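Transferrin binding protein B (Actinobacillus suis, PDB 3PQU) probably binds host transferrin at the bacterial surface as an outer-membrane lipoprotein and so takes part in iron acquisition. Local coordinates at residues 80-90 with 151-159; 97-107 with 121-131. One frame throughout, in Å; residues are numbered along the deposited sequence.

Contact 1: residues 80-90 with 151-159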
loop_
_atom_site.group_PDB
_atom_site.type_symbol
_atom_site.label_atom_id
_atom_site.label_comp_id
_atom_site.label_asym_id
_atom_site.label_seq_id
_atom_site.Cartn_x
_atom_site.Cartn_y
_atom_site.Cartn_z
ATOM N N ILE A 80 4.685 5.897 -7.092
ATOM C CA ILE A 80 4.500 7.162 -6.399
ATOM C C ILE A 80 4.009 6.887 -4.993
ATOM O O ILE A 80 3.513 5.798 -4.704
ATOM C CB ILE A 80 3.550 8.099 -7.149
ATOM C CG1 ILE A 80 2.208 7.426 -7.423
ATOM C CG2 ILE A 80 4.191 8.560 -8.473
ATOM C CD1 ILE A 80 1.226 8.364 -8.139
ATOM N N TRP A 81 4.155 7.857 -4.106
ATOM C CA TRP A 81 4.008 7.560 -2.684
ATOM C C TRP A 81 3.533 8.727 -1.843
ATOM O O TRP A 81 3.652 8.688 -0.612
ATOM C CB TRP A 81 5.317 6.993 -2.109
ATOM C CG TRP A 81 6.469 7.944 -2.166
ATOM C CD1 TRP A 81 6.692 9.014 -1.342
ATOM C CD2 TRP A 81 7.566 7.915 -3.090
ATOM N NE1 TRP A 81 7.855 9.652 -1.702
ATOM C CE2 TRP A 81 8.412 8.997 -2.770
ATOM C CE3 TRP A 81 7.914 7.078 -4.155
ATOM C CZ2 TRP A 81 9.585 9.264 -3.478
ATOM C CZ3 TRP A 81 9.080 7.350 -4.860
ATOM C CH2 TRP A 81 9.901 8.432 -4.514
ATOM N N ASN A 82 2.972 9.750 -2.482
ATOM C CA ASN A 82 2.475 10.912 -1.726
ATOM C C ASN A 82 1.387 10.529 -0.731
ATOM O O ASN A 82 0.426 9.837 -1.082
ATOM C CB ASN A 82 1.981 12.037 -2.654
ATOM C CG ASN A 82 1.733 13.361 -1.898
ATOM O OD1 ASN A 82 1.304 13.365 -0.749
ATOM N ND2 ASN A 82 2.005 14.480 -2.555
ATOM N N GLU A 83 1.543 10.988 0.510
ATOM C CA GLU A 83 0.623 10.645 1.593
ATOM C C GLU A 83 -0.657 11.462 1.528
ATOM O O GLU A 83 -1.682 11.075 2.081
ATOM C CB GLU A 83 1.282 10.871 2.960
ATOM C CG GLU A 83 2.784 10.636 2.991
ATOM C CD GLU A 83 3.575 11.862 2.572
ATOM O OE1 GLU A 83 4.454 11.728 1.695
ATOM O OE2 GLU A 83 3.314 12.957 3.119
ATOM N N ASN A 84 -0.590 12.606 0.862
ATOM C CA ASN A 84 -1.731 13.501 0.781
ATOM C C ASN A 84 -2.423 13.367 -0.570
ATOM O O ASN A 84 -1.951 13.920 -1.568
ATOM C CB ASN A 84 -1.280 14.945 1.001
ATOM C CG ASN A 84 -2.427 15.926 0.921
ATOM O OD1 ASN A 84 -3.590 15.527 0.855
ATOM N ND2 ASN A 84 -2.108 17.214 0.923
ATOM N N ILE A 85 -3.538 12.638 -0.606
ATOM C CA ILE A 85 -4.192 12.349 -1.881
ATOM C C ILE A 85 -4.935 13.557 -2.423
ATOM O O ILE A 85 -5.401 13.541 -3.555
ATOM C CB ILE A 85 -5.150 11.146 -1.808
ATOM C CG1 ILE A 85 -6.340 11.454 -0.903
ATOM C CG2 ILE A 85 -4.408 9.894 -1.367
ATOM C CD1 ILE A 85 -7.421 10.401 -0.963
ATOM N N ASP A 86 -5.040 14.596 -1.605
ATOM C CA ASP A 86 -5.582 15.873 -2.050
ATOM C C ASP A 86 -4.613 16.548 -3.010
ATOM O O ASP A 86 -5.022 17.335 -3.855
ATOM C CB ASP A 86 -5.865 16.789 -0.860
ATOM C CG ASP A 86 -7.032 16.306 -0.018
ATOM O OD1 ASP A 86 -7.884 15.554 -0.551
ATOM O OD2 ASP A 86 -7.097 16.689 1.173
ATOM N N GLU A 87 -3.327 16.234 -2.879
ATOM C CA GLU A 87 -2.329 16.745 -3.805
ATOM C C GLU A 87 -2.282 15.853 -5.046
ATOM O O GLU A 87 -1.592 14.841 -5.057
ATOM C CB GLU A 87 -0.948 16.764 -3.158
ATOM C CG GLU A 87 -0.797 17.712 -1.992
ATOM C CD GLU A 87 0.614 17.696 -1.429
ATOM O OE1 GLU A 87 0.806 18.118 -0.267
ATOM O OE2 GLU A 87 1.533 17.252 -2.153
ATOM N N ILE A 88 -3.026 16.225 -6.081
ATOM C CA ILE A 88 -3.030 15.478 -7.329
ATOM C C ILE A 88 -1.623 15.455 -7.939
ATOM O O ILE A 88 -0.964 16.492 -8.052
ATOM C CB ILE A 88 -4.056 16.088 -8.320
ATOM C CG1 ILE A 88 -5.449 16.142 -7.684
ATOM C CG2 ILE A 88 -4.102 15.301 -9.621
ATOM C CD1 ILE A 88 -6.070 14.758 -7.379
ATOM N N PRO A 89 -1.131 14.268 -8.315
ATOM C CA PRO A 89 0.257 14.230 -8.806
ATOM C C PRO A 89 0.489 15.169 -9.988
ATOM O O PRO A 89 -0.335 15.188 -10.896
ATOM C CB PRO A 89 0.440 12.764 -9.254
ATOM C CG PRO A 89 -0.536 11.987 -8.417
ATOM C CD PRO A 89 -1.724 12.922 -8.176
ATOM N N HIS A 90 1.591 15.924 -9.972
ATOM C CA HIS A 90 1.963 16.816 -11.072
ATOM C C HIS A 90 1.030 18.032 -11.327
ATOM O O HIS A 90 1.331 18.866 -12.180
ATOM C CB HIS A 90 2.187 16.007 -12.362
ATOM C CG HIS A 90 3.324 15.033 -12.268
ATOM N ND1 HIS A 90 4.639 15.410 -12.421
ATOM C CD2 HIS A 90 3.346 13.705 -11.997
ATOM C CE1 HIS A 90 5.422 14.356 -12.266
ATOM N NE2 HIS A 90 4.660 13.308 -12.013
ATOM N N GLY A 151 0.588 15.091 -19.928
ATOM C CA GLY A 151 0.130 14.728 -18.598
ATOM C C GLY A 151 0.426 13.292 -18.248
ATOM O O GLY A 151 1.339 12.703 -18.830
ATOM N N TYR A 152 -0.369 12.729 -17.334
ATOM C CA TYR A 152 -0.079 11.432 -16.733
ATOM C C TYR A 152 -1.332 10.597 -16.531
ATOM O O TYR A 152 -2.426 11.128 -16.317
ATOM C CB TYR A 152 0.581 11.652 -15.374
ATOM C CG TYR A 152 1.835 12.479 -15.432
ATOM C CD1 TYR A 152 3.093 11.883 -15.415
ATOM C CD2 TYR A 152 1.764 13.864 -15.531
ATOM C CE1 TYR A 152 4.263 12.658 -15.477
ATOM C CE2 TYR A 152 2.914 14.642 -15.598
ATOM C CZ TYR A 152 4.155 14.035 -15.573
ATOM O OH TYR A 152 5.280 14.822 -15.644
ATOM N N ILE A 153 -1.165 9.287 -16.599
ATOM C CA ILE A 153 -2.203 8.352 -16.160
ATOM C C ILE A 153 -1.702 7.815 -14.823
ATOM O O ILE A 153 -0.515 7.536 -14.685
ATOM C CB ILE A 153 -2.349 7.205 -17.147
ATOM C CG1 ILE A 153 -2.629 7.751 -18.576
ATOM C CG2 ILE A 153 -3.427 6.223 -16.679
ATOM C CD1 ILE A 153 -3.872 8.670 -18.707
ATOM N N TYR A 154 -2.567 7.675 -13.828
ATOM C CA TYR A 154 -2.070 7.236 -12.530
ATOM C C TYR A 154 -3.159 6.621 -11.664
ATOM O O TYR A 154 -4.349 6.757 -11.947
ATOM C CB TYR A 154 -1.451 8.423 -11.775
ATOM C CG TYR A 154 -2.512 9.298 -11.106
ATOM C CD1 TYR A 154 -2.774 9.199 -9.731
ATOM C CD2 TYR A 154 -3.287 10.169 -11.850
ATOM C CE1 TYR A 154 -3.757 9.985 -9.123
ATOM C CE2 TYR A 154 -4.278 10.960 -11.252
ATOM C CZ TYR A 154 -4.507 10.849 -9.893
ATOM O OH TYR A 154 -5.475 11.621 -9.304
ATOM N N TYR A 155 -2.728 5.969 -10.590
ATOM C CA TYR A 155 -3.592 5.762 -9.440
ATOM C C TYR A 155 -2.771 5.997 -8.183
ATOM O O TYR A 155 -1.552 5.818 -8.175
ATOM C CB TYR A 155 -4.249 4.343 -9.436
ATOM C CG TYR A 155 -3.354 3.213 -8.926
ATOM C CD1 TYR A 155 -3.281 2.914 -7.567
ATOM C CD2 TYR A 155 -2.598 2.440 -9.808
ATOM C CE1 TYR A 155 -2.463 1.871 -7.098
ATOM C CE2 TYR A 155 -1.776 1.409 -9.350
ATOM C CZ TYR A 155 -1.714 1.130 -7.987
ATOM O OH TYR A 155 -0.914 0.097 -7.517
ATOM N N LEU A 156 -3.440 6.393 -7.112
ATOM C CA LEU A 156 -2.762 6.572 -5.837
ATOM C C LEU A 156 -3.732 6.287 -4.705
ATOM O O LEU A 156 -4.840 6.813 -4.687
ATOM C CB LEU A 156 -2.256 8.012 -5.713
ATOM C CG LEU A 156 -1.576 8.379 -4.404
ATOM C CD1 LEU A 156 -0.322 7.523 -4.211
ATOM C CD2 LEU A 156 -1.227 9.856 -4.399
ATOM N N GLY A 157 -3.317 5.460 -3.758
ATOM C CA GLY A 157 -4.177 5.118 -2.650
ATOM C C GLY A 157 -3.527 5.444 -1.329
ATOM O O GLY A 157 -2.312 5.642 -1.249
ATOM N N THR A 158 -4.347 5.508 -0.286
ATOM C CA THR A 158 -3.844 5.757 1.049
ATOM C C THR A 158 -4.437 4.731 2.000
ATOM O O THR A 158 -5.491 4.157 1.729
ATOM C CB THR A 158 -4.168 7.201 1.512
ATOM O OG1 THR A 158 -3.553 7.456 2.787
ATOM C CG2 THR A 158 -5.665 7.389 1.638
ATOM N N SER A 159 -3.743 4.497 3.109
ATOM C CA SER A 159 -4.164 3.505 4.092
ATOM C C SER A 159 -4.391 2.100 3.525
ATOM O O SER A 159 -5.521 1.619 3.500
ATOM C CB SER A 159 -5.435 3.976 4.796
ATOM O OG SER A 159 -5.878 2.980 5.698
HETATM O O HOH W 1 -0.915 7.822 0.053
#
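With chi1 of His-90 at -63° and that of Tyr-152 at -57°, each CG lies opposite its own carbonyl carbon, and the two rings meet face to face. Tyr-152 belongs to strand 150-157, in the antiparallel sheet of the N-lobe handle domain, and His-90 is the N-cap residue of helix 91-97; the loop that leads into this helix lies over one face of the sheet. The ring centroids are 3.7 Å apart and the planes only 8° from parallel, with Tyr-152 CZ over the middle of the imidazole. Glu-45 on NE2 and Glu-93 on ND1 hold both histidine nitrogens, which fixes the rotation of the ring and would favour a protonated imidazole against the electron-rich phenol.

Two residues along the strand, Tyr-154 takes Pro-89 in a CH-pi contact over the face of its ring, the proline CD 4.1 Å from the ring centroid, while CD1 of Ile-88 reaches the phenol oxygen. Leu-156, the next residue on this face, sends its two methyls different ways, CD1 to CG1 of Ile-80 at 4.1 Å and CD2 against Asn-82 O at 3.7 Å, with CG2 of Ile-85 a little farther off. That same Ile-85 methyl also meets CB of Thr-158.

Polar groups within the loop brace it as well. Asn-82 OD1 accepts from Asn-84 N in an Asx turn, Asn-84 OD1 accepts from Asp-86 N in a second, and a type I turn spans Asn-84 to Glu-87. At the Thr-158 end, where the two backbones come closest, one water donates to Asn-82 O at 2.7 Å and to Gly-157 O at 2.9 Å.

Contact 2: residues 97-107 with 121-131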
loop_
_atom_site.group_PDB
_atom_site.type_symbol
_atom_site.label_atom_id
_atom_site.label_comp_id
_atom_site.label_asym_id
_atom_site.label_seq_id
_atom_site.Cartn_x
_atom_site.Cartn_y
_atom_site.Cartn_z
ATOM N N LYS A 97 3.906 25.576 -15.506
ATOM C CA LYS A 97 4.488 25.712 -16.846
ATOM C C LYS A 97 3.477 25.962 -17.990
ATOM O O LYS A 97 3.860 26.107 -19.158
ATOM C CB LYS A 97 5.337 24.476 -17.200
ATOM C CG LYS A 97 4.529 23.198 -17.462
ATOM C CD LYS A 97 5.481 21.994 -17.687
ATOM C CE LYS A 97 4.721 20.694 -17.938
ATOM N NZ LYS A 97 3.816 20.728 -19.144
ATOM N N THR A 98 2.191 25.987 -17.671
ATOM C CA THR A 98 1.176 26.018 -18.717
ATOM C C THR A 98 1.112 27.371 -19.427
ATOM O O THR A 98 1.264 28.429 -18.817
ATOM C CB THR A 98 -0.236 25.670 -18.176
ATOM O OG1 THR A 98 -1.168 25.624 -19.264
ATOM C CG2 THR A 98 -0.718 26.739 -17.174
ATOM N N THR A 99 0.887 27.345 -20.730
ATOM C CA THR A 99 0.602 28.596 -21.423
ATOM C C THR A 99 -0.813 28.499 -21.996
ATOM O O THR A 99 -1.279 29.419 -22.667
ATOM C CB THR A 99 1.562 28.842 -22.570
ATOM O OG1 THR A 99 1.436 27.756 -23.491
ATOM C CG2 THR A 99 3.009 28.953 -22.076
ATOM N N SER A 100 -1.485 27.378 -21.741
ATOM C CA SER A 100 -2.856 27.193 -22.205
ATOM C C SER A 100 -3.890 27.680 -21.182
ATOM O O SER A 100 -4.953 28.198 -21.559
ATOM C CB SER A 100 -3.135 25.700 -22.495
ATOM O OG SER A 100 -3.214 24.985 -21.281
ATOM N N GLY A 101 -3.583 27.502 -19.898
ATOM C CA GLY A 101 -4.554 27.697 -18.831
ATOM C C GLY A 101 -5.640 26.627 -18.864
ATOM O O GLY A 101 -6.710 26.799 -18.278
ATOM N N LEU A 102 -5.379 25.521 -19.560
ATOM C CA LEU A 102 -6.366 24.457 -19.673
ATOM C C LEU A 102 -5.880 23.191 -18.976
ATOM O O LEU A 102 -5.421 22.249 -19.635
ATOM C CB LEU A 102 -6.662 24.169 -21.135
ATOM C CG LEU A 102 -7.369 25.333 -21.836
ATOM C CD1 LEU A 102 -7.411 25.132 -23.345
ATOM C CD2 LEU A 102 -8.769 25.479 -21.281
ATOM N N ILE A 103 -5.979 23.184 -17.649
ATOM C CA ILE A 103 -5.497 22.082 -16.816
ATOM C C ILE A 103 -6.701 21.339 -16.272
ATOM O O ILE A 103 -7.612 21.945 -15.664
ATOM C CB ILE A 103 -4.673 22.586 -15.623
ATOM C CG1 ILE A 103 -3.564 23.548 -16.076
ATOM C CG2 ILE A 103 -4.102 21.429 -14.851
ATOM C CD1 ILE A 103 -2.537 22.933 -16.984
ATOM N N TYR A 104 -6.713 20.028 -16.492
ATOM C CA TYR A 104 -7.821 19.181 -16.059
ATOM C C TYR A 104 -7.331 17.937 -15.327
ATOM O O TYR A 104 -6.202 17.484 -15.536
ATOM C CB TYR A 104 -8.651 18.759 -17.277
ATOM C CG TYR A 104 -9.319 19.902 -18.001
ATOM C CD1 TYR A 104 -10.393 20.584 -17.432
ATOM C CD2 TYR A 104 -8.877 20.302 -19.259
ATOM C CE1 TYR A 104 -11.011 21.648 -18.099
ATOM C CE2 TYR A 104 -9.489 21.355 -19.935
ATOM C CZ TYR A 104 -10.559 22.018 -19.352
ATOM O OH TYR A 104 -11.166 23.046 -20.029
ATOM N N HIS A 105 -8.175 17.378 -14.469
ATOM C CA HIS A 105 -7.891 16.049 -13.938
ATOM C C HIS A 105 -9.174 15.271 -13.617
ATOM O O HIS A 105 -10.252 15.846 -13.500
ATOM C CB HIS A 105 -6.913 16.095 -12.759
ATOM C CG HIS A 105 -7.498 16.668 -11.510
ATOM N ND1 HIS A 105 -8.112 15.890 -10.551
ATOM C CD2 HIS A 105 -7.559 17.945 -11.057
ATOM C CE1 HIS A 105 -8.533 16.664 -9.563
ATOM N NE2 HIS A 105 -8.208 17.917 -9.844
ATOM N N SER A 106 -9.036 13.956 -13.517
ATOM C CA SER A 106 -10.162 13.057 -13.479
ATOM C C SER A 106 -11.022 13.189 -12.216
ATOM O O SER A 106 -12.105 12.618 -12.157
ATOM C CB SER A 106 -9.669 11.606 -13.616
ATOM O OG SER A 106 -8.640 11.362 -12.666
ATOM N N HIS A 107 -10.531 13.888 -11.196
ATOM C CA HIS A 107 -11.353 14.114 -10.006
ATOM C C HIS A 107 -11.780 15.594 -9.873
ATOM O O HIS A 107 -12.240 16.018 -8.803
ATOM C CB HIS A 107 -10.631 13.650 -8.718
ATOM C CG HIS A 107 -10.615 12.158 -8.522
ATOM N ND1 HIS A 107 -11.431 11.519 -7.616
ATOM C CD2 HIS A 107 -9.891 11.187 -9.125
ATOM C CE1 HIS A 107 -11.202 10.215 -7.659
ATOM N NE2 HIS A 107 -10.273 9.987 -8.572
ATOM N N VAL A 121 -8.823 6.802 -2.382
ATOM C CA VAL A 121 -8.133 6.584 -3.644
ATOM C C VAL A 121 -8.365 7.747 -4.595
ATOM O O VAL A 121 -9.423 8.382 -4.554
ATOM C CB VAL A 121 -8.622 5.270 -4.287
ATOM C CG1 VAL A 121 -8.114 5.150 -5.702
ATOM C CG2 VAL A 121 -8.183 4.077 -3.434
ATOM N N ARG A 122 -7.358 8.036 -5.417
ATOM C CA ARG A 122 -7.498 8.925 -6.555
ATOM C C ARG A 122 -6.923 8.207 -7.776
ATOM O O ARG A 122 -5.881 7.566 -7.678
ATOM C CB ARG A 122 -6.708 10.224 -6.330
ATOM C CG ARG A 122 -7.252 11.127 -5.233
ATOM C CD ARG A 122 -8.555 11.804 -5.642
ATOM N NE ARG A 122 -9.085 12.619 -4.548
ATOM C CZ ARG A 122 -9.912 12.162 -3.610
ATOM N NH1 ARG A 122 -10.316 10.898 -3.642
ATOM N NH2 ARG A 122 -10.346 12.973 -2.652
ATOM N N SER A 123 -7.575 8.320 -8.925
ATOM C CA SER A 123 -7.014 7.715 -10.122
ATOM C C SER A 123 -7.513 8.404 -11.361
ATOM O O SER A 123 -8.472 9.163 -11.299
ATOM C CB SER A 123 -7.349 6.223 -10.214
ATOM O OG SER A 123 -8.624 6.025 -10.809
ATOM N N GLY A 124 -6.855 8.088 -12.484
ATOM C CA GLY A 124 -7.280 8.502 -13.813
ATOM C C GLY A 124 -6.163 9.245 -14.518
ATOM O O GLY A 124 -5.192 8.658 -15.002
ATOM N N TYR A 125 -6.293 10.562 -14.565
ATOM C CA TYR A 125 -5.387 11.359 -15.372
ATOM C C TYR A 125 -5.333 12.790 -14.859
ATOM O O TYR A 125 -6.229 13.266 -14.147
ATOM C CB TYR A 125 -5.815 11.327 -16.845
ATOM C CG TYR A 125 -7.290 11.624 -17.047
ATOM C CD1 TYR A 125 -7.786 12.930 -16.925
ATOM C CD2 TYR A 125 -8.191 10.606 -17.340
ATOM C CE1 TYR A 125 -9.168 13.213 -17.093
ATOM C CE2 TYR A 125 -9.572 10.875 -17.518
ATOM C CZ TYR A 125 -10.041 12.191 -17.395
ATOM O OH TYR A 125 -11.379 12.468 -17.553
ATOM N N VAL A 126 -4.237 13.444 -15.197
ATOM C CA VAL A 126 -4.051 14.853 -14.911
ATOM C C VAL A 126 -3.261 15.384 -16.096
ATOM O O VAL A 126 -2.271 14.777 -16.509
ATOM C CB VAL A 126 -3.320 15.039 -13.575
ATOM C CG1 VAL A 126 -2.148 14.053 -13.460
ATOM C CG2 VAL A 126 -2.883 16.477 -13.384
ATOM N N PHE A 127 -3.718 16.478 -16.684
ATOM C CA PHE A 127 -3.098 16.895 -17.937
ATOM C C PHE A 127 -3.340 18.344 -18.328
ATOM O O PHE A 127 -4.276 18.997 -17.841
ATOM C CB PHE A 127 -3.571 15.963 -19.066
ATOM C CG PHE A 127 -4.985 16.248 -19.537
ATOM C CD1 PHE A 127 -5.212 17.055 -20.645
ATOM C CD2 PHE A 127 -6.084 15.718 -18.856
ATOM C CE1 PHE A 127 -6.526 17.343 -21.069
ATOM C CE2 PHE A 127 -7.384 15.982 -19.273
ATOM C CZ PHE A 127 -7.611 16.796 -20.383
ATOM N N ASP A 128 -2.466 18.833 -19.204
ATOM C CA ASP A 128 -2.604 20.129 -19.856
ATOM C C ASP A 128 -3.122 19.819 -21.260
ATOM O O ASP A 128 -2.532 19.024 -21.986
ATOM C CB ASP A 128 -1.237 20.841 -19.899
ATOM C CG ASP A 128 -1.303 22.241 -20.506
ATOM O OD1 ASP A 128 -2.124 22.484 -21.402
ATOM O OD2 ASP A 128 -0.504 23.110 -20.117
ATOM N N GLU A 129 -4.244 20.408 -21.641
ATOM C CA GLU A 129 -4.842 20.092 -22.941
ATOM C C GLU A 129 -3.907 20.403 -24.115
ATOM O O GLU A 129 -3.954 19.734 -25.142
ATOM C CB GLU A 129 -6.130 20.891 -23.136
ATOM C CG GLU A 129 -6.783 20.704 -24.478
ATOM C CD GLU A 129 -8.091 21.482 -24.587
ATOM O OE1 GLU A 129 -8.926 21.380 -23.663
ATOM O OE2 GLU A 129 -8.288 22.195 -25.596
ATOM N N SER A 130 -3.088 21.443 -23.991
ATOM C CA SER A 130 -2.255 21.832 -25.121
ATOM C C SER A 130 -0.982 22.510 -24.680
ATOM O O SER A 130 -0.985 23.703 -24.347
ATOM C CB SER A 130 -3.027 22.748 -26.089
ATOM O OG SER A 130 -2.277 22.968 -27.280
ATOM N N TYR A 131 0.111 21.755 -24.741
ATOM C CA TYR A 131 1.417 22.201 -24.250
ATOM C C TYR A 131 2.522 21.869 -25.255
ATOM O O TYR A 131 2.653 20.745 -25.724
ATOM C CB TYR A 131 1.739 21.559 -22.880
ATOM C CG TYR A 131 3.147 21.889 -22.400
ATOM C CD1 TYR A 131 3.446 23.148 -21.863
ATOM C CD2 TYR A 131 4.180 20.966 -22.516
ATOM C CE1 TYR A 131 4.741 23.468 -21.451
ATOM C CE2 TYR A 131 5.484 21.275 -22.096
ATOM C CZ TYR A 131 5.749 22.521 -21.567
ATOM O OH TYR A 131 7.020 22.827 -21.154
HETATM O O HOH W 2 1.471 22.419 -18.494
HETATM O O HOH W 3 0.207 24.698 -22.057
HETATM O O HOH W 4 -10.877 7.540 -10.049
#
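Asp-128 takes a hydroxyl on each carboxylate oxygen, Thr-98 OG1 on OD2 and Ser-100 OG on OD1, both at 2.7 Å. Ser-130 N reaches OD1 from the opposite face of the carboxylate plane, closing an Asx turn, and two waters donate to OD2. The hydroxyls are themselves positioned by ST turns: Thr-98 OG1 accepts from Ser-100 N, and Ser-100 OG from Leu-102 N.

Beyond this cluster, strands 103-105 and 125-128 run antiparallel at the edge of the handle-domain sheet. Tyr-104 and Phe-127 form the hydrogen-bonded pair, and Tyr-104 CB packs on Phe-127 CE2 at 3.6 Å.

At Gly-124 the strand turns a corner that Ser-106 OG spans, donating to Ser-123 O at 2.6 Å and accepting from Tyr-125 N. Its chi1 of 52° sets OG between the backbone N and the carbonyl carbon, while CB sits over the centre of the Tyr-125 ring. Next to it, His-107 NE2 accepts from Ser-123 N, and Arg-122 CD covers a face of the imidazole.

At the other end Lys-97 NZ stands 3.3 Å from the Tyr-131 ring centroid in a cation-pi contact and forms a salt bridge with Asp-150. A water joins NZ to Asp-128 OD2, and the nearby positive charge, with so many donors on the carboxylate, would favour an ionised Asp-128.

In the fold
From the N terminus, the chain leaves strand 78-80 at one margin of the five-stranded handle sheet, follows the 80-90 loop over strand 150-157 and enters helix 91-97. Segment 97-107 then supplies the opposite margin, and contact 2 closes a short loop when 121-131 returns beside it. Only later does 151-159 arrive to complete contact 1, whose larger loop encloses contact 2 without crossing it. Strands 121-128 and 150-157 are neighbours, joined by backbone bonds such as Gly-124 N to Tyr-154 O, so the two contacts share one sheet. Helix 91-97, which links them along the chain, packs on Ile-103 through Leu-91 and Asn-95.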